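PDB 2P61: DUF327 domain-containing protein from Thermotoga maritima MSB8, which is of unknown function, folding as a single chain into a bundle of four helices with part of it predicted to form coiled coil. Local coordinates for residues N118-D123 with I142-G147; G64-R69 with P73-R78. All blocks are in the same frame, centred on the assembly; numbering follows the deposited sequence.

Contact 1 of 2, residues N118-D123 with I142-G147; sequences NEKLMD and IEEING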
loop_
_atom_site.group_PDB
_atom_site.type_symbol
_atom_site.label_atom_id
_atom_site.label_comp_id
_atom_site.label_asym_id
_atom_site.label_seq_id
_atom_site.Cartn_x
_atom_site.Cartn_y
_atom_site.Cartn_z
ATOM N N ASN A 118 7.376 -5.489 1.581
ATOM C CA ASN A 118 7.164 -6.827 2.057
ATOM C C ASN A 118 8.177 -7.107 3.141
ATOM O O ASN A 118 7.828 -7.698 4.125
ATOM C CB ASN A 118 7.208 -7.864 0.916
ATOM C CG ASN A 118 6.127 -7.630 -0.187
ATOM O OD1 ASN A 118 4.958 -7.414 0.080
ATOM N ND2 ASN A 118 6.555 -7.707 -1.444
ATOM N N GLU A 119 9.420 -6.669 3.052
ATOM C CA GLU A 119 10.319 -6.956 4.191
ATOM C C GLU A 119 9.750 -6.355 5.468
ATOM O O GLU A 119 9.868 -6.952 6.526
ATOM C CB GLU A 119 11.722 -6.407 4.005
ATOM C CG GLU A 119 12.711 -7.330 3.355
ATOM C CD GLU A 119 13.475 -8.248 4.367
ATOM O OE1 GLU A 119 14.420 -7.741 5.093
ATOM O OE2 GLU A 119 13.124 -9.478 4.387
ATOM N N LYS A 120 9.155 -5.160 5.370
ATOM C CA LYS A 120 8.815 -4.409 6.558
ATOM C C LYS A 120 7.558 -5.001 7.108
ATOM O O LYS A 120 7.433 -5.189 8.308
ATOM C CB LYS A 120 8.620 -2.915 6.265
ATOM C CG LYS A 120 9.699 -2.327 5.449
ATOM C CD LYS A 120 10.640 -1.660 6.350
ATOM C CE LYS A 120 11.986 -2.406 6.559
ATOM N NZ LYS A 120 12.882 -1.426 7.337
ATOM N N LEU A 121 6.628 -5.307 6.221
ATOM C CA LEU A 121 5.507 -6.171 6.562
ATOM C C LEU A 121 5.968 -7.434 7.205
ATOM O O LEU A 121 5.301 -7.858 8.130
ATOM C CB LEU A 121 4.637 -6.469 5.376
ATOM C CG LEU A 121 3.721 -5.344 4.852
ATOM C CD1 LEU A 121 2.852 -5.904 3.741
ATOM C CD2 LEU A 121 2.843 -4.910 5.982
ATOM N N MET A 122 7.100 -8.042 6.830
ATOM C CA MET A 122 7.487 -9.259 7.549
ATOM C C MET A 122 8.189 -8.958 8.900
ATOM O O MET A 122 8.007 -9.692 9.881
ATOM C CB MET A 122 8.250 -10.238 6.648
ATOM C CG MET A 122 8.804 -11.568 7.307
ATOM S SD MET A 122 7.632 -12.744 8.048
ATOM C CE MET A 122 6.577 -12.903 6.623
ATOM N N ASP A 123 8.961 -7.868 8.994
ATOM C CA ASP A 123 9.455 -7.408 10.260
ATOM C C ASP A 123 8.276 -7.113 11.166
ATOM O O ASP A 123 8.244 -7.586 12.263
ATOM C CB ASP A 123 10.366 -6.180 10.106
ATOM C CG ASP A 123 11.625 -6.483 9.301
ATOM O OD1 ASP A 123 11.920 -7.683 9.089
ATOM O OD2 ASP A 123 12.348 -5.542 8.875
ATOM N N ILE A 142 4.539 1.991 10.840
ATOM C CA ILE A 142 3.526 2.326 9.869
ATOM C C ILE A 142 3.706 3.684 9.090
ATOM O O ILE A 142 3.385 3.767 7.908
ATOM C CB ILE A 142 2.163 2.157 10.519
ATOM C CG1 ILE A 142 1.901 0.647 10.736
ATOM C CG2 ILE A 142 1.072 2.784 9.711
ATOM C CD1 ILE A 142 0.814 0.478 11.764
ATOM N N GLU A 143 4.245 4.740 9.702
ATOM C CA GLU A 143 4.522 5.906 8.937
ATOM C C GLU A 143 5.493 5.519 7.836
ATOM O O GLU A 143 5.354 5.916 6.660
ATOM C CB GLU A 143 5.063 7.009 9.851
ATOM C CG GLU A 143 3.874 7.673 10.538
ATOM C CD GLU A 143 4.169 8.364 11.828
ATOM O OE1 GLU A 143 5.353 8.203 12.310
ATOM O OE2 GLU A 143 3.186 9.073 12.309
ATOM N N GLU A 144 6.459 4.699 8.188
ATOM C CA GLU A 144 7.457 4.312 7.247
ATOM C C GLU A 144 6.882 3.484 6.098
ATOM O O GLU A 144 7.192 3.799 4.966
ATOM C CB GLU A 144 8.653 3.652 7.964
ATOM C CG GLU A 144 9.406 2.591 7.170
ATOM C CD GLU A 144 10.743 2.123 7.871
ATOM O OE1 GLU A 144 10.709 1.296 8.874
ATOM O OE2 GLU A 144 11.816 2.566 7.350
ATOM N N ILE A 145 6.043 2.464 6.339
ATOM C CA ILE A 145 5.434 1.711 5.242
ATOM C C ILE A 145 4.455 2.577 4.385
ATOM O O ILE A 145 4.517 2.568 3.090
ATOM C CB ILE A 145 4.748 0.393 5.733
ATOM C CG1 ILE A 145 5.741 -0.663 6.210
ATOM C CG2 ILE A 145 3.804 -0.222 4.666
ATOM C CD1 ILE A 145 5.058 -1.450 7.298
ATOM N N ASN A 146 3.578 3.353 5.055
ATOM C CA ASN A 146 2.861 4.413 4.318
ATOM C C ASN A 146 3.821 5.287 3.480
ATOM O O ASN A 146 3.518 5.660 2.362
ATOM C CB ASN A 146 2.121 5.252 5.276
ATOM C CG ASN A 146 1.087 4.452 6.048
ATOM O OD1 ASN A 146 1.046 3.177 5.946
ATOM N ND2 ASN A 146 0.262 5.154 6.868
ATOM N N GLY A 147 4.999 5.617 4.022
ATOM C CA GLY A 147 5.830 6.608 3.373
ATOM C C GLY A 147 6.053 6.008 2.040
ATOM O O GLY A 147 5.870 6.662 1.059
#
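K120 on helix 105-129 faces both E144 and I145 on helix 138-153, and its long side chain can be followed from an apolar root to a charged end. CB points toward the partner helix and lies 3.7 Å from CG1 of I145, with CD1 of the same isoleucine a little farther off. The chain then bends at chi2 (-98°) and again at chi3 (106°), which turns it off the isoleucine and across the carboxylate end of E144 at about a right angle. CD approaches OE1 of E144 at 3.9 Å, and NZ reaches that oxygen at 3.8 Å, a long salt bridge. Lysine suits this border because its CB can rest on I145 while the flexible chain beyond carries the ammonium out to the exposed glutamate. Shortening K120 to an alanine removes everything beyond CB and is likely to leave the E144 carboxylate without its long salt-bridge mate. Deeper in, the branched L121 meets the same isoleucine, CD2 to CD1 at 4.3 Å, a loose apolar contact. The two segments run antiparallel, their axes 10.5 Å apart at 161°. On the inner side Y79 of helix 73-95 touches L121, I142 and I145, and its hydroxyl is hydrogen-bonded to OD1 of N146, while I142 and N146 also pack against helix 37-69.

Contact 2 of 2, residues G64-R69 with P73-R78; sequences GNELVR and PSNLKR
N75, near the start of helix 73-95, points toward helix 37-69 where the backbones come closest, its CA 5.2 Å from that of L67. Its CB rests 3.9 Å from CA of L67, and the short side chain suits so near a backbone. Having CG beside its own backbone N (chi1 -59°) sets the amide obliquely across E66, where OD1 is 4.0 Å from CG of that glutamate; the carboxylate and amide planes are 58° apart. ND2 finds its hydrogen bond at S70 O, so the asparagine ties the beginning of helix 73-95 to the connection that follows helix 37-69. L76 comes next and lies side by side with L67, both pointing the same way. CD1 of L67 reaches in to 3.7 Å from CA of L76, while L67 CD2 and L76 CD1 meet at 3.9 Å, branched ends that fill the buried side of the hairpin. R78 stretches across at the more open side, its NH1 4.1 Å from CB of E66. The E66 carboxylate is near but beyond salt-bridge range; a long arginine can instead span the gap between the helices and bring NE to E59 and NH2 to D62, farther back on helix 37-69. This antiparallel helical hairpin, its segment axes 8.5 Å apart, is covered by helix 138-153 at L67 and V68 and by helix 105-129 at L76.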
loop_
_atom_site.group_PDB
_atom_site.type_symbol
_atom_site.label_atom_id
_atom_site.label_comp_id
_atom_site.label_asym_id
_atom_site.label_seq_id
_atom_site.Cartn_x
_atom_site.Cartn_y
_atom_site.Cartn_z
ATOM N N GLY A 64 -3.828 1.340 8.465
ATOM C CA GLY A 64 -2.523 1.573 9.157
ATOM C C GLY A 64 -2.929 2.224 10.485
ATOM O O GLY A 64 -2.727 1.655 11.594
ATOM N N ASN A 65 -3.639 3.361 10.378
ATOM C CA ASN A 65 -4.044 4.134 11.549
ATOM C C ASN A 65 -4.868 3.281 12.513
ATOM O O ASN A 65 -4.554 3.214 13.742
ATOM C CB ASN A 65 -4.617 5.527 11.174
ATOM C CG ASN A 65 -3.460 6.623 10.893
ATOM O OD1 ASN A 65 -2.542 6.838 11.728
ATOM N ND2 ASN A 65 -3.548 7.322 9.770
ATOM N N GLU A 66 -5.845 2.524 12.002
ATOM C CA GLU A 66 -6.564 1.604 12.917
ATOM C C GLU A 66 -5.688 0.489 13.502
ATOM O O GLU A 66 -5.840 0.099 14.660
ATOM C CB GLU A 66 -7.746 0.969 12.237
ATOM C CG GLU A 66 -8.779 0.397 13.230
ATOM C CD GLU A 66 -9.738 1.454 13.780
ATOM O OE1 GLU A 66 -10.040 2.410 13.054
ATOM O OE2 GLU A 66 -10.169 1.323 14.932
ATOM N N LEU A 67 -4.742 -0.033 12.723
ATOM C CA LEU A 67 -3.904 -1.109 13.280
ATOM C C LEU A 67 -3.244 -0.520 14.524
ATOM O O LEU A 67 -3.290 -1.152 15.571
ATOM C CB LEU A 67 -2.917 -1.672 12.285
ATOM C CG LEU A 67 -1.775 -2.625 12.692
ATOM C CD1 LEU A 67 -2.230 -4.009 13.301
ATOM C CD2 LEU A 67 -0.781 -2.797 11.428
ATOM N N VAL A 68 -2.749 0.729 14.421
ATOM C CA VAL A 68 -2.029 1.449 15.514
ATOM C C VAL A 68 -2.803 1.581 16.821
ATOM O O VAL A 68 -2.209 1.497 17.872
ATOM C CB VAL A 68 -1.504 2.862 15.032
ATOM C CG1 VAL A 68 -0.722 3.628 16.100
ATOM C CG2 VAL A 68 -0.590 2.661 13.867
ATOM N N ARG A 69 -4.111 1.795 16.715
ATOM C CA ARG A 69 -5.076 1.998 17.796
ATOM C C ARG A 69 -5.346 0.688 18.497
ATOM O O ARG A 69 -5.348 0.633 19.717
ATOM C CB ARG A 69 -6.384 2.594 17.238
ATOM C CG ARG A 69 -6.209 3.949 16.544
ATOM C CD ARG A 69 -7.491 4.863 16.272
ATOM N NE ARG A 69 -8.516 5.001 17.307
ATOM C CZ ARG A 69 -8.684 6.046 18.165
ATOM N NH1 ARG A 69 -7.869 7.114 18.233
ATOM N NH2 ARG A 69 -9.687 5.992 19.029
ATOM N N PRO A 73 -5.233 -9.071 15.410
ATOM C CA PRO A 73 -5.037 -9.847 14.162
ATOM C C PRO A 73 -5.988 -9.437 13.037
ATOM O O PRO A 73 -5.608 -9.418 11.828
ATOM C CB PRO A 73 -5.344 -11.297 14.607
ATOM C CG PRO A 73 -5.028 -11.312 16.082
ATOM C CD PRO A 73 -5.667 -9.972 16.497
ATOM N N SER A 74 -7.221 -9.108 13.407
ATOM C CA SER A 74 -8.151 -8.819 12.367
ATOM C C SER A 74 -7.595 -7.536 11.668
ATOM O O SER A 74 -7.650 -7.484 10.452
ATOM C CB SER A 74 -9.588 -8.806 12.900
ATOM O OG SER A 74 -10.395 -7.705 12.426
ATOM N N ASN A 75 -6.979 -6.558 12.405
ATOM C CA ASN A 75 -6.530 -5.294 11.775
ATOM C C ASN A 75 -5.189 -5.480 11.040
ATOM O O ASN A 75 -4.875 -4.706 10.135
ATOM C CB ASN A 75 -6.322 -4.126 12.746
ATOM C CG ASN A 75 -7.583 -3.701 13.567
ATOM O OD1 ASN A 75 -8.699 -3.577 13.075
ATOM N ND2 ASN A 75 -7.329 -3.325 14.792
ATOM N N LEU A 76 -4.357 -6.436 11.447
ATOM C CA LEU A 76 -3.057 -6.556 10.819
ATOM C C LEU A 76 -3.343 -6.885 9.339
ATOM O O LEU A 76 -2.703 -6.322 8.389
ATOM C CB LEU A 76 -2.126 -7.528 11.548
ATOM C CG LEU A 76 -0.787 -7.789 10.846
ATOM C CD1 LEU A 76 -0.013 -6.483 10.550
ATOM C CD2 LEU A 76 0.108 -8.749 11.639
ATOM N N LYS A 77 -4.438 -7.607 9.129
ATOM C CA LYS A 77 -4.851 -7.985 7.754
ATOM C C LYS A 77 -5.687 -7.025 6.920
ATOM O O LYS A 77 -5.527 -7.021 5.660
ATOM C CB LYS A 77 -5.548 -9.298 7.798
ATOM C CG LYS A 77 -4.680 -10.328 8.609
ATOM C CD LYS A 77 -5.199 -11.779 8.550
ATOM C CE LYS A 77 -4.696 -12.595 9.839
ATOM N NZ LYS A 77 -5.852 -13.222 10.606
ATOM N N ARG A 78 -6.582 -6.225 7.543
ATOM C CA ARG A 78 -7.198 -5.107 6.852
ATOM C C ARG A 78 -5.970 -4.437 6.242
ATOM O O ARG A 78 -6.029 -3.963 5.049
ATOM C CB ARG A 78 -7.868 -4.183 7.876
ATOM C CG ARG A 78 -9.077 -3.367 7.395
ATOM C CD ARG A 78 -9.561 -2.177 8.417
ATOM N NE ARG A 78 -9.920 -0.994 7.625
ATOM C CZ ARG A 78 -10.371 0.166 8.082
ATOM N NH1 ARG A 78 -10.567 0.369 9.388
ATOM N NH2 ARG A 78 -10.593 1.170 7.217
#

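In the fold
Contact 2 comes first along the chain and joins helices 37-69 and 73-95 beside their short connection; contact 1 follows, pairing helix 105-129 with helix 138-153. The contacts are therefore in series and share no helix, and their centres lie about 13 Å apart. They meet directly through I142, whose CD1 packs against CD2 of L67 at 3.7 Å and also against V68. Y79, just beyond 73-78, reaches the other way to touch both helices of contact 1. Through I142 and Y79 two successive antiparallel helix pairs thus press together into one four-helix bundle. The protein belongs to the DUF327 family, whose function is unknown.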